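Side-chain contacts in NmrA family protein (Shigella flexneri 2a, PDB 3QVO), which is of unknown function but, as a Rossmann-fold member of the NmrA family, probably binds NAD(P) or NAD(P)H: residues H38-L43 against I49-F54; A157-G162 against T184-P189. All blocks are in the same frame, centred on the assembly; numbering follows the deposited sequence.

Contact 1: H38-L43 against I49-F54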
loop_
_atom_site.group_PDB
_atom_site.type_symbol
_atom_site.label_atom_id
_atom_site.label_comp_id
_atom_site.label_asym_id
_atom_site.label_seq_id
_atom_site.Cartn_x
_atom_site.Cartn_y
_atom_site.Cartn_z
ATOM N N HIS A 38 6.431 -6.990 6.210
ATOM C CA HIS A 38 6.868 -6.200 7.340
ATOM C C HIS A 38 5.630 -5.609 8.024
ATOM O O HIS A 38 5.561 -5.559 9.233
ATOM C CB HIS A 38 7.797 -5.057 6.909
ATOM C CG HIS A 38 9.093 -5.490 6.296
ATOM N ND1 HIS A 38 10.135 -6.000 7.033
ATOM C CD2 HIS A 38 9.554 -5.394 5.027
ATOM C CE1 HIS A 38 11.160 -6.253 6.238
ATOM N NE2 HIS A 38 10.835 -5.884 5.013
ATOM N N VAL A 39 4.665 -5.153 7.255
ATOM C CA VAL A 39 3.466 -4.573 7.834
ATOM C C VAL A 39 2.736 -5.633 8.636
ATOM O O VAL A 39 2.357 -5.407 9.798
ATOM C CB VAL A 39 2.494 -4.054 6.767
ATOM C CG1 VAL A 39 1.225 -3.619 7.393
ATOM C CG2 VAL A 39 3.109 -2.944 5.996
ATOM N N ILE A 40 2.591 -6.804 8.028
ATOM C CA ILE A 40 1.884 -7.912 8.672
ATOM C C ILE A 40 2.529 -8.224 10.020
ATOM O O ILE A 40 1.844 -8.425 11.014
ATOM C CB ILE A 40 1.919 -9.153 7.772
ATOM C CG1 ILE A 40 0.993 -8.944 6.601
ATOM C CG2 ILE A 40 1.573 -10.427 8.519
ATOM C CD1 ILE A 40 1.264 -9.889 5.434
ATOM N N ASN A 41 3.856 -8.260 10.032
ATOM C CA ASN A 41 4.653 -8.493 11.219
ATOM C C ASN A 41 4.518 -7.440 12.311
ATOM O O ASN A 41 4.513 -7.749 13.508
ATOM C CB ASN A 41 6.103 -8.468 10.812
ATOM C CG ASN A 41 6.754 -9.814 10.846
ATOM O OD1 ASN A 41 6.754 -10.532 9.820
ATOM N ND2 ASN A 41 7.405 -10.147 12.008
ATOM N N GLN A 42 4.498 -6.181 11.919
ATOM C CA GLN A 42 4.253 -5.141 12.889
ATOM C C GLN A 42 2.821 -5.185 13.384
ATOM O O GLN A 42 2.557 -4.805 14.520
ATOM C CB GLN A 42 4.500 -3.794 12.291
ATOM C CG GLN A 42 5.917 -3.625 11.786
ATOM C CD GLN A 42 6.218 -2.172 11.571
ATOM O OE1 GLN A 42 6.276 -1.393 12.557
ATOM N NE2 GLN A 42 6.402 -1.777 10.308
ATOM N N LEU A 43 1.889 -5.641 12.550
ATOM C CA LEU A 43 0.500 -5.745 12.985
ATOM C C LEU A 43 0.245 -6.971 13.885
ATOM O O LEU A 43 -0.783 -7.056 14.559
ATOM C CB LEU A 43 -0.450 -5.705 11.785
ATOM C CG LEU A 43 -0.448 -4.388 10.988
ATOM C CD1 LEU A 43 -1.407 -4.495 9.877
ATOM C CD2 LEU A 43 -0.722 -3.095 11.832
ATOM N N ILE A 49 -6.278 -5.171 16.394
ATOM C CA ILE A 49 -6.391 -5.177 14.962
ATOM C C ILE A 49 -6.758 -6.583 14.534
ATOM O O ILE A 49 -6.246 -7.556 15.078
ATOM C CB ILE A 49 -5.037 -4.940 14.296
ATOM C CG1 ILE A 49 -4.521 -3.554 14.649
ATOM C CG2 ILE A 49 -5.124 -5.288 12.771
ATOM C CD1 ILE A 49 -4.831 -2.485 13.716
ATOM N N LYS A 50 -7.616 -6.695 13.555
ATOM C CA LYS A 50 -7.763 -7.947 12.846
ATOM C C LYS A 50 -7.294 -7.684 11.421
ATOM O O LYS A 50 -7.857 -6.802 10.748
ATOM C CB LYS A 50 -9.200 -8.411 12.829
ATOM C CG LYS A 50 -9.417 -9.611 11.894
ATOM C CD LYS A 50 -10.901 -10.057 11.784
ATOM C CE LYS A 50 -11.187 -10.767 10.417
ATOM N NZ LYS A 50 -12.591 -11.418 10.320
ATOM N N GLN A 51 -6.290 -8.430 10.951
ATOM C CA GLN A 51 -5.775 -8.187 9.588
ATOM C C GLN A 51 -6.173 -9.305 8.645
ATOM O O GLN A 51 -5.962 -10.466 8.926
ATOM C CB GLN A 51 -4.244 -7.973 9.579
ATOM C CG GLN A 51 -3.397 -9.038 10.264
ATOM C CD GLN A 51 -1.916 -8.695 10.240
ATOM O OE1 GLN A 51 -1.459 -8.027 9.321
ATOM N NE2 GLN A 51 -1.153 -9.189 11.216
ATOM N N THR A 52 -6.806 -8.942 7.544
ATOM C CA THR A 52 -7.227 -9.899 6.564
ATOM C C THR A 52 -6.226 -9.843 5.439
ATOM O O THR A 52 -5.986 -8.788 4.883
ATOM C CB THR A 52 -8.578 -9.537 6.034
ATOM O OG1 THR A 52 -9.515 -9.523 7.110
ATOM C CG2 THR A 52 -9.024 -10.516 4.912
ATOM N N LEU A 53 -5.643 -10.986 5.109
ATOM C CA LEU A 53 -4.512 -11.053 4.192
ATOM C C LEU A 53 -4.987 -11.735 2.923
ATOM O O LEU A 53 -5.186 -12.952 2.879
ATOM C CB LEU A 53 -3.377 -11.823 4.823
ATOM C CG LEU A 53 -2.953 -11.370 6.227
ATOM C CD1 LEU A 53 -1.769 -12.211 6.712
ATOM C CD2 LEU A 53 -2.622 -9.868 6.329
ATOM N N PHE A 54 -5.178 -10.918 1.891
ATOM C CA PHE A 54 -5.763 -11.316 0.635
ATOM C C PHE A 54 -4.633 -11.477 -0.364
ATOM O O PHE A 54 -3.933 -10.520 -0.647
ATOM C CB PHE A 54 -6.658 -10.173 0.217
ATOM C CG PHE A 54 -7.542 -10.441 -0.950
ATOM C CD1 PHE A 54 -8.822 -10.977 -0.770
ATOM C CD2 PHE A 54 -7.152 -10.039 -2.229
ATOM C CE1 PHE A 54 -9.671 -11.143 -1.863
ATOM C CE2 PHE A 54 -7.969 -10.215 -3.320
ATOM C CZ PHE A 54 -9.243 -10.771 -3.154
#

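Contact 2: A157-G162 against T184-P189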
loop_
_atom_site.group_PDB
_atom_site.type_symbol
_atom_site.label_atom_id
_atom_site.label_comp_id
_atom_site.label_asym_id
_atom_site.label_seq_id
_atom_site.Cartn_x
_atom_site.Cartn_y
_atom_site.Cartn_z
ATOM N N ALA A 157 -7.431 8.032 -10.544
ATOM C CA ALA A 157 -8.696 7.455 -10.175
ATOM C C ALA A 157 -8.845 7.566 -8.648
ATOM O O ALA A 157 -9.904 7.923 -8.150
ATOM C CB ALA A 157 -8.816 5.994 -10.664
ATOM N N ILE A 158 -7.774 7.273 -7.914
ATOM C CA ILE A 158 -7.790 7.372 -6.466
ATOM C C ILE A 158 -8.066 8.808 -6.050
ATOM O O ILE A 158 -8.992 9.048 -5.266
ATOM C CB ILE A 158 -6.523 6.799 -5.883
ATOM C CG1 ILE A 158 -6.545 5.275 -6.039
ATOM C CG2 ILE A 158 -6.323 7.206 -4.429
ATOM C CD1 ILE A 158 -5.207 4.633 -5.858
ATOM N N GLU A 159 -7.362 9.774 -6.658
ATOM C CA GLU A 159 -7.570 11.188 -6.305
ATOM C C GLU A 159 -8.947 11.725 -6.602
ATOM O O GLU A 159 -9.353 12.697 -5.984
ATOM C CB GLU A 159 -6.511 12.102 -6.937
ATOM C CG GLU A 159 -5.119 11.827 -6.399
ATOM C CD GLU A 159 -4.042 12.723 -7.013
ATOM O OE1 GLU A 159 -4.119 13.052 -8.228
ATOM O OE2 GLU A 159 -3.088 13.086 -6.284
ATOM N N ALA A 160 -9.673 11.076 -7.516
ATOM C CA ALA A 160 -10.996 11.512 -7.910
ATOM C C ALA A 160 -12.069 10.664 -7.265
ATOM O O ALA A 160 -13.217 10.818 -7.586
ATOM C CB ALA A 160 -11.154 11.467 -9.438
ATOM N N SER A 161 -11.709 9.807 -6.329
ATOM C CA SER A 161 -12.636 8.818 -5.805
ATOM C C SER A 161 -13.561 9.287 -4.693
ATOM O O SER A 161 -14.549 8.624 -4.422
ATOM C CB SER A 161 -11.865 7.626 -5.275
ATOM O OG SER A 161 -11.045 8.012 -4.203
ATOM N N GLY A 162 -13.215 10.386 -4.036
ATOM C CA GLY A 162 -13.891 10.835 -2.840
ATOM C C GLY A 162 -13.640 9.956 -1.613
ATOM O O GLY A 162 -14.398 10.014 -0.636
ATOM N N THR A 184 7.879 13.754 0.763
ATOM C CA THR A 184 7.770 14.874 -0.153
ATOM C C THR A 184 6.354 14.876 -0.631
ATOM O O THR A 184 5.743 13.799 -0.760
ATOM C CB THR A 184 8.701 14.695 -1.371
ATOM O OG1 THR A 184 8.620 13.345 -1.844
ATOM C CG2 THR A 184 10.141 15.016 -1.009
ATOM N N SER A 185 5.813 16.060 -0.904
ATOM C CA SER A 185 4.433 16.161 -1.359
ATOM C C SER A 185 4.283 15.919 -2.884
ATOM O O SER A 185 5.285 15.784 -3.631
ATOM C CB SER A 185 3.832 17.500 -0.921
ATOM O OG SER A 185 4.448 18.572 -1.598
ATOM N N ARG A 186 3.028 15.911 -3.325
ATOM C CA ARG A 186 2.627 15.499 -4.675
ATOM C C ARG A 186 3.389 16.134 -5.817
ATOM O O ARG A 186 3.750 15.462 -6.768
ATOM C CB ARG A 186 1.141 15.797 -4.883
ATOM C CG ARG A 186 0.573 15.300 -6.179
ATOM C CD ARG A 186 -0.842 15.814 -6.320
ATOM N NE ARG A 186 -1.600 15.161 -7.386
ATOM C CZ ARG A 186 -1.405 15.368 -8.677
ATOM N NH1 ARG A 186 -0.431 16.162 -9.122
ATOM N NH2 ARG A 186 -2.143 14.716 -9.539
ATOM N N ASN A 187 3.593 17.435 -5.756
ATOM C CA ASN A 187 4.236 18.140 -6.868
ATOM C C ASN A 187 5.671 18.532 -6.567
ATOM O O ASN A 187 6.156 19.466 -7.135
ATOM C CB ASN A 187 3.408 19.374 -7.239
ATOM C CG ASN A 187 1.936 19.044 -7.428
ATOM O OD1 ASN A 187 1.578 18.040 -8.044
ATOM N ND2 ASN A 187 1.080 19.876 -6.880
ATOM N N GLU A 188 6.331 17.833 -5.649
ATOM C CA GLU A 188 7.728 18.093 -5.319
ATOM C C GLU A 188 8.503 16.953 -5.931
ATOM O O GLU A 188 7.982 15.863 -6.030
ATOM C CB GLU A 188 8.009 18.067 -3.800
ATOM C CG GLU A 188 7.413 19.217 -2.941
ATOM C CD GLU A 188 7.926 19.201 -1.479
ATOM O OE1 GLU A 188 7.248 18.647 -0.559
ATOM O OE2 GLU A 188 9.039 19.740 -1.258
ATOM N N PRO A 189 9.768 17.191 -6.301
ATOM C CA PRO A 189 10.610 16.071 -6.701
ATOM C C PRO A 189 11.009 15.237 -5.486
ATOM O O PRO A 189 11.038 15.742 -4.373
ATOM C CB PRO A 189 11.850 16.754 -7.320
ATOM C CG PRO A 189 11.798 18.203 -6.867
ATOM C CD PRO A 189 10.542 18.412 -6.049
#

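Contact 1: H38-L43 against I49-F54
Gln51 of the strand sends its side-chain amide toward helix 34-43 and donates from NE2 to the main-chain O of Ile40 (3.1 Å). The bond is nearly straight, with an N-H...O angle of 171°; it meets a lone pair of that oxygen in the carbonyl plane, and the acceptor lies in the plane of the amide as well. A second bond from NE2 to Asn68 OD1 fixes the rotation of the amide. Its other end is less well served: Gln51 OE1 is buried without a polar partner, 3.4 Å from Ile40 CA and 3.5 Å from Leu43 CB. These elements belong to the beta-alpha-beta unit formed by strand 24-29, helix 34-43 and strand 49-55, the opening crossover of the Rossmann fold, and helix and strand segments run roughly antiparallel at 153°, their axes 9.9 Å apart at closest approach. Ile40 and Leu53 form the apolar pair, meeting tip to tip with Ile40 CG1 3.7 Å from Leu53 CD2; CG1 stands anti to the carbonyl carbon (chi1 -73°), which turns it toward the leucine, while CG1 and CG2 both touch the Gln51 amide. The rest is van der Waals contact round that amide. The extended Gln51 chain crosses Ile40 at about a right angle. Leu43 sets CB over the amide face opposite the Ile40 side chain and CD1 3.6 Å from Gln51 OE1, while Pro66 touches both Ile40 and Gln51.

Contact 2: A157-G162 against T184-P189
The backbones stay well apart, the nearest CA atoms being those of Glu159 and Arg186 at 11.2 Å, and two long side chains, one from the last turn of helix 149-159 and one from the type I beta turn Ser185-Glu188, span the distance. They approach from opposite directions and join in a bidentate salt bridge. Arg186 presents the side of its guanidinium: NE donates to Glu159 OE2 (2.8 Å) and NH2 to Glu159 OE1 (2.9 Å), the latter nearly straight at 167°. Each carboxylate oxygen is met on its syn lone pair, and the two flat groups lie nearly coplanar, 17° apart. The arginine reaches this far because its chain is extended from CG to NE, with CG opposite the backbone N (chi1 -174°). Arg186 NH1 donates to Asn187 OD1 (3.0 Å), almost in the guanidinium plane, which should further restrain rotation of the group. The turn is closed by Glu188 N to Ser185 O and further held by Ser185 N donating to Glu188 OE1 (3.0 Å). At the helix end, Ser161 N donates to Ile158 O as the chain leaves helical geometry. The bridge lies at the surface, but Glu159 also rests on Tyr165 and Ile167 of strand 164-174, and its OE2 accepts from Asn218 of strand 217-222; the bridge joins the connection between strands 182-184 and 194-196 to the end of helix 149-159, whose Ala157 and Ile158 pack on helix 101-114.

How the contacts relate
Contact 1 closes before contact 2 opens along the chain, and the two lie on opposite sides of the chain's centre, their centres 25 Å apart and their nearest atoms about 15 Å apart. Both belong to the NAD(P)H-binding family region and are linked through one mixed sheet: strand 49-55 pairs with 24-29, which leads through 91-95 and 119-123 to strand 164-174, the strand beneath Glu159. Contact 1 is a buried association within the N-terminal beta-alpha-beta unit, whereas contact 2 is a charged surface link between a later helix and a loop. They join different elements of a single Rossmann-type domain without touching.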